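Local coordinates for protein HTH-type transcriptional regulator KdgR (Escherichia coli, PDB 1YSP) that represses transcription of the genes for uptake and catabolism of 2-keto-3-deoxygluconate, this chain being its C-terminal, IclR-type effector-binding domain without the DNA-binding part, at residues Val66-Arg71 with Pro101-Val106; Ile125-Phe130 with Thr163-Ile168. All coordinates share one frame; numbering follows the deposited sequence. Where two conformers were deposited one is given.

Contact 1 of 2, residues Val66-Arg71 with Pro101-Val106; sequences VLLAWR and PVLDQV
A69 meets L103 and V106 where two short helices of the GAF-like IclR effector domain, 62-69 and 96-109, pack together on one side of its antiparallel sheet. The tight part is built round the single methyl of A69. With nothing beyond CB, this residue lets the backbones come close, its CA lying 4.8 Å from the CA of L103. The methyl is held from two directions: A69 CB lies 3.5 Å from V106 CG1 and equally near the backbone oxygen of L103, a carbonyl of the helix 96-109.

V106 touches three residues of the other segment. Its CG1 is anti to the backbone N (chi1 170°), which carries this branch toward helix 62-69, where it also meets V66 CG1 and, beyond A69, the six-membered ring of W70. The W70 side chain leaves its backbone away from helix 96-109, yet its far end swings back, and CZ3 comes to 4.0 Å from V106 CG1. The two side chains run nearly at right angles. Within its own segment the indole has V66 CA in its plane at the edge.

The other face of helix 96-109 looks to solvent. D104 and Q105 are exposed there, D104 forming a salt bridge with R73 and Q105 a hydrogen bond with Q109, so the carboxylate and the amide of these two residues lie off the contact between A69 and V106. L103, by contrast, is buried on the apolar side, and the side chains of K65 and R73 lie against it too. It meets L68 through one branch, a methyl against a methylene, L103 CD1 lying 3.7 Å from L68 CB.

Contact 2 of 2, residues Ile125-Phe130 with Thr163-Ile168; sequences IAVPVF and TAARKI. With SO4 (sulfate ion), chain B.
A165 presses its methyl against V127, P128 and V129, placing the long C-terminal helix 151-172 on one face of the antiparallel sheet of this GAF-like domain. The helix runs almost along strand 123-130, the N-to-C directions of the short segments differing by 12° and their axes approaching to 7.4 Å. That close spacing suits the small side chain at the centre. A165 CB lies 3.6 Å from the carbonyl oxygen of P128 and 3.7 Å from V127 CG2, while V129 CG2 approaches from farther along the strand.

V129 divides its branches between two helix residues one turn apart. While CG2 faces A165, its CG1, anti to the backbone N (chi1 166°), points to the other side and meets I168 CG2 at 3.7 Å; the two side chains cross at about a right angle. The residues are all buried, and apart from the P128 carbonyl oxygen the touching groups are apolar.

Backbone pairing holds the strand at both edges: V127 bonds with L140 and V129 with I137 and A138 of strand 136-142 on one flank, A126 with G112 on the other. S169 joins the two elements, since its hydroxyl is hydrogen-bonded both to F130 N and to the carbonyl oxygen of A165. Helix 4-20 lies against the neighbouring helix surface, with L5 on I168 and Q12 and L16 on A164. On the exposed side, K167 stretches away from the sheet toward a sulfate ion, probably from the crystallisation liquor; the hydrogen bond from its NZ to sulfate O3 is weak, at 3.5 Å.

In the fold
Both contacts are buried and apolar, and they lie on opposite faces of the same sheet: contact 1 joins two short helices, contact 2 joins a strand to the C-terminal helix. Each centres on an alanine methyl close to a carbonyl oxygen and a valine methyl, from one valine in contact 1 and from two in contact 2. Their surroundings differ. Beside contact 1 lie polar residues at the domain surface, whereas contact 2 is backed by strand pairing and covered further by helix 4-20. Strand 123-130 links them, for V66 CG1 packs 3.4 Å from A126 O and W70 CH2 3.5 Å from P128 CG, although the contact centres are about 15 Å apart.

Contact 1 of 2, residues Val66-Arg71 with Pro101-Val106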
loop_
_atom_site.group_PDB
_atom_site.type_symbol
_atom_site.label_atom_id
_atom_site.label_comp_id
_atom_site.label_asym_id
_atom_site.label_seq_id
_atom_site.Cartn_x
_atom_site.Cartn_y
_atom_site.Cartn_z
ATOM N N VAL A 66 -1.292 2.565 3.941
ATOM C CA VAL A 66 -1.960 3.674 3.254
ATOM C C VAL A 66 -3.481 3.620 3.377
ATOM O O VAL A 66 -4.116 4.670 3.295
ATOM C CB VAL A 66 -1.514 3.863 1.716
ATOM C CG1 VAL A 66 0.064 3.980 1.548
ATOM C CG2 VAL A 66 -2.134 2.863 0.835
ATOM N N LEU A 67 -4.059 2.441 3.592
ATOM C CA LEU A 67 -5.531 2.286 3.802
ATOM C C LEU A 67 -5.990 2.820 5.159
ATOM O O LEU A 67 -7.172 3.142 5.352
ATOM C CB LEU A 67 -5.963 0.847 3.689
ATOM C CG LEU A 67 -6.024 0.225 2.300
ATOM C CD1 LEU A 67 -5.992 -1.302 2.423
ATOM C CD2 LEU A 67 -7.280 0.724 1.543
ATOM N N LEU A 68 -5.051 2.897 6.079
ATOM C CA LEU A 68 -5.281 3.499 7.408
ATOM C C LEU A 68 -4.852 4.924 7.608
ATOM O O LEU A 68 -5.460 5.619 8.449
ATOM C CB LEU A 68 -4.585 2.645 8.504
ATOM C CG LEU A 68 -5.015 1.177 8.585
ATOM C CD1 LEU A 68 -4.173 0.390 9.688
ATOM C CD2 LEU A 68 -6.548 0.953 8.822
ATOM N N ALA A 69 -3.772 5.370 6.941
ATOM C CA ALA A 69 -3.113 6.648 7.259
ATOM C C ALA A 69 -3.965 7.913 7.105
ATOM O O ALA A 69 -3.768 8.866 7.840
ATOM C CB ALA A 69 -1.763 6.811 6.539
ATOM N N TRP A 70 -4.893 7.926 6.165
ATOM C CA TRP A 70 -5.740 9.122 5.983
ATOM C C TRP A 70 -7.101 9.032 6.742
ATOM O O TRP A 70 -7.954 9.945 6.632
ATOM C CB TRP A 70 -5.977 9.376 4.476
ATOM C CG TRP A 70 -4.763 9.952 3.767
ATOM C CD1 TRP A 70 -4.526 11.264 3.501
ATOM C CD2 TRP A 70 -3.608 9.229 3.280
ATOM N NE1 TRP A 70 -3.292 11.412 2.912
ATOM C CE2 TRP A 70 -2.727 10.176 2.732
ATOM C CE3 TRP A 70 -3.247 7.872 3.256
ATOM C CZ2 TRP A 70 -1.500 9.819 2.164
ATOM C CZ3 TRP A 70 -2.028 7.510 2.670
ATOM C CH2 TRP A 70 -1.169 8.495 2.149
ATOM N N ARG A 71 -7.299 7.949 7.486
ATOM C CA ARG A 71 -8.593 7.677 8.122
ATOM C C ARG A 71 -8.735 8.393 9.434
ATOM O O ARG A 71 -7.725 8.766 10.053
ATOM C CB ARG A 71 -8.801 6.191 8.373
ATOM C CG ARG A 71 -9.321 5.445 7.225
ATOM C CD ARG A 71 -9.898 4.174 7.746
ATOM N NE ARG A 71 -9.742 3.100 6.791
ATOM C CZ ARG A 71 -10.630 2.771 5.860
ATOM N NH1 ARG A 71 -10.357 1.768 5.037
ATOM N NH2 ARG A 71 -11.782 3.429 5.739
ATOM N N PRO A 101 2.124 6.478 15.181
ATOM C CA PRO A 101 3.158 7.409 14.694
ATOM C C PRO A 101 3.665 7.059 13.281
ATOM O O PRO A 101 3.989 7.947 12.509
ATOM C CB PRO A 101 4.292 7.269 15.749
ATOM C CG PRO A 101 3.588 6.852 16.985
ATOM C CD PRO A 101 2.562 5.834 16.439
ATOM N N VAL A 102 3.725 5.774 12.929
ATOM C CA VAL A 102 4.131 5.423 11.553
ATOM C C VAL A 102 3.085 5.955 10.535
ATOM O O VAL A 102 3.428 6.529 9.478
ATOM C CB VAL A 102 4.358 3.900 11.447
ATOM C CG1 VAL A 102 4.452 3.439 9.988
ATOM C CG2 VAL A 102 5.629 3.496 12.261
ATOM N N LEU A 103 1.817 5.804 10.877
ATOM C CA LEU A 103 0.743 6.310 10.016
ATOM C C LEU A 103 0.815 7.834 9.827
ATOM O O LEU A 103 0.464 8.359 8.745
ATOM C CB LEU A 103 -0.605 5.867 10.552
ATOM C CG LEU A 103 -0.845 4.349 10.606
ATOM C CD1 LEU A 103 -2.302 4.204 11.004
ATOM C CD2 LEU A 103 -0.580 3.635 9.293
ATOM N N ASP A 104 1.254 8.543 10.869
ATOM C CA ASP A 104 1.497 9.995 10.777
ATOM C C ASP A 104 2.517 10.281 9.676
ATOM O O ASP A 104 2.309 11.182 8.826
ATOM C CB ASP A 104 2.039 10.591 12.088
ATOM C CG ASP A 104 1.017 10.656 13.207
ATOM O OD1 ASP A 104 -0.192 10.574 12.979
ATOM O OD2 ASP A 104 1.481 10.768 14.366
ATOM N N GLN A 105 3.632 9.551 9.693
ATOM C CA GLN A 105 4.681 9.752 8.693
ATOM C C GLN A 105 4.165 9.378 7.287
ATOM O O GLN A 105 4.483 10.082 6.299
ATOM C CB GLN A 105 5.918 8.939 9.037
ATOM C CG GLN A 105 7.016 8.977 8.016
ATOM C CD GLN A 105 7.696 10.330 7.979
ATOM O OE1 GLN A 105 7.602 11.097 8.952
ATOM N NE2 GLN A 105 8.365 10.647 6.868
ATOM N N VAL A 106 3.399 8.290 7.199
ATOM C CA VAL A 106 2.838 7.886 5.895
ATOM C C VAL A 106 1.991 9.050 5.297
ATOM O O VAL A 106 2.188 9.440 4.145
ATOM C CB VAL A 106 2.000 6.558 6.031
ATOM C CG1 VAL A 106 1.203 6.241 4.734
ATOM C CG2 VAL A 106 2.925 5.369 6.361
#

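Contact 2 of 2, residues Ile125-Phe130 with Thr163-Ile168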
loop_
_atom_site.group_PDB
_atom_site.type_symbol
_atom_site.label_atom_id
_atom_site.label_comp_id
_atom_site.label_asym_id
_atom_site.label_seq_id
_atom_site.Cartn_x
_atom_site.Cartn_y
_atom_site.Cartn_z
ATOM N N ILE A 125 6.486 -0.497 -1.640
ATOM C CA ILE A 125 6.190 0.908 -1.481
ATOM C C ILE A 125 4.749 1.093 -2.027
ATOM O O ILE A 125 4.426 0.464 -3.042
ATOM C CB ILE A 125 7.113 1.860 -2.298
ATOM C CG1 ILE A 125 8.625 1.604 -2.011
ATOM C CG2 ILE A 125 6.659 3.335 -2.116
ATOM C CD1 ILE A 125 9.522 2.197 -3.106
ATOM N N ALA A 126 3.914 1.898 -1.352
ATOM C CA ALA A 126 2.506 2.028 -1.840
ATOM C C ALA A 126 2.001 3.419 -1.685
ATOM O O ALA A 126 2.506 4.169 -0.832
ATOM C CB ALA A 126 1.584 1.063 -1.101
ATOM N N VAL A 127 0.961 3.754 -2.488
ATOM C CA VAL A 127 0.346 5.045 -2.469
ATOM C C VAL A 127 -1.166 4.886 -2.425
ATOM O O VAL A 127 -1.681 3.874 -2.859
ATOM C CB VAL A 127 0.725 5.966 -3.704
ATOM C CG1 VAL A 127 2.267 6.347 -3.675
ATOM C CG2 VAL A 127 0.266 5.341 -5.010
ATOM N N PRO A 128 -1.860 5.890 -1.852
ATOM C CA PRO A 128 -3.332 5.816 -1.761
ATOM C C PRO A 128 -4.067 6.030 -3.107
ATOM O O PRO A 128 -3.651 6.893 -3.895
ATOM C CB PRO A 128 -3.652 6.939 -0.784
ATOM C CG PRO A 128 -2.539 7.982 -1.026
ATOM C CD PRO A 128 -1.310 7.102 -1.202
ATOM N N VAL A 129 -5.184 5.322 -3.302
ATOM C CA VAL A 129 -6.059 5.555 -4.447
ATOM C C VAL A 129 -7.352 6.035 -3.797
ATOM O O VAL A 129 -7.868 5.388 -2.910
ATOM C CB VAL A 129 -6.274 4.271 -5.272
ATOM C CG1 VAL A 129 -7.457 4.401 -6.277
ATOM C CG2 VAL A 129 -4.990 3.906 -6.017
ATOM N N PHE A 130 -7.855 7.176 -4.253
ATOM C CA PHE A 130 -8.968 7.865 -3.592
ATOM C C PHE A 130 -10.258 7.662 -4.378
ATOM O O PHE A 130 -10.242 7.512 -5.618
ATOM C CB PHE A 130 -8.671 9.344 -3.468
ATOM C CG PHE A 130 -7.497 9.672 -2.599
ATOM C CD1 PHE A 130 -7.626 9.723 -1.206
ATOM C CD2 PHE A 130 -6.257 9.951 -3.173
ATOM C CE1 PHE A 130 -6.527 10.052 -0.410
ATOM C CE2 PHE A 130 -5.156 10.262 -2.405
ATOM C CZ PHE A 130 -5.269 10.297 -1.021
ATOM N N THR A 163 1.543 9.211 -10.077
ATOM C CA THR A 163 0.925 9.392 -11.435
ATOM C C THR A 163 -0.145 8.367 -11.736
ATOM O O THR A 163 -1.288 8.725 -12.113
ATOM C CB THR A 163 2.026 9.369 -12.527
ATOM O OG1 THR A 163 2.989 10.366 -12.187
ATOM C CG2 THR A 163 1.436 9.634 -13.944
ATOM N N ALA A 164 0.194 7.092 -11.570
ATOM C CA ALA A 164 -0.743 5.999 -11.812
ATOM C C ALA A 164 -1.997 6.132 -10.939
ATOM O O ALA A 164 -3.150 6.086 -11.446
ATOM C CB ALA A 164 -0.050 4.641 -11.539
ATOM N N ALA A 165 -1.788 6.339 -9.624
ATOM C CA ALA A 165 -2.919 6.487 -8.692
ATOM C C ALA A 165 -3.818 7.695 -8.999
ATOM O O ALA A 165 -5.037 7.603 -8.873
ATOM C CB ALA A 165 -2.406 6.562 -7.251
ATOM N N ARG A 166 -3.213 8.820 -9.364
ATOM C CA ARG A 166 -4.006 9.990 -9.657
ATOM C C ARG A 166 -4.922 9.768 -10.857
ATOM O O ARG A 166 -6.084 10.192 -10.830
ATOM C CB ARG A 166 -3.118 11.205 -9.790
ATOM C CG ARG A 166 -2.785 11.771 -8.417
ATOM C CD ARG A 166 -1.436 12.421 -8.390
ATOM N NE ARG A 166 -1.056 12.812 -7.034
ATOM C CZ ARG A 166 0.199 12.911 -6.602
ATOM N NH1 ARG A 166 1.209 12.637 -7.416
ATOM N NH2 ARG A 166 0.449 13.276 -5.346
ATOM N N LYS A 167 -4.422 9.058 -11.873
ATOM C CA LYS A 167 -5.252 8.692 -13.043
ATOM C C LYS A 167 -6.401 7.760 -12.633
ATOM O O LYS A 167 -7.595 7.993 -12.973
ATOM C CB LYS A 167 -4.377 8.093 -14.173
ATOM C CG LYS A 167 -3.351 9.085 -14.768
ATOM C CD LYS A 167 -2.591 8.446 -15.993
ATOM C CE LYS A 167 -1.816 9.503 -16.767
ATOM N NZ LYS A 167 -0.673 8.805 -17.466
ATOM N N ILE A 168 -6.087 6.723 -11.863
ATOM C CA ILE A 168 -7.143 5.802 -11.389
ATOM C C ILE A 168 -8.237 6.545 -10.587
ATOM O O ILE A 168 -9.447 6.313 -10.793
ATOM C CB ILE A 168 -6.579 4.678 -10.503
ATOM C CG1 ILE A 168 -5.553 3.814 -11.267
ATOM C CG2 ILE A 168 -7.721 3.769 -9.949
ATOM C CD1 ILE A 168 -4.733 2.825 -10.285
HETATM S S SO4 B . -1.774 5.497 -20.174
HETATM O O1 SO4 B . -1.115 5.709 -21.474
HETATM O O2 SO4 B . -0.775 4.995 -19.168
HETATM O O3 SO4 B . -2.284 6.721 -19.722
HETATM O O4 SO4 B . -2.883 4.503 -20.307
#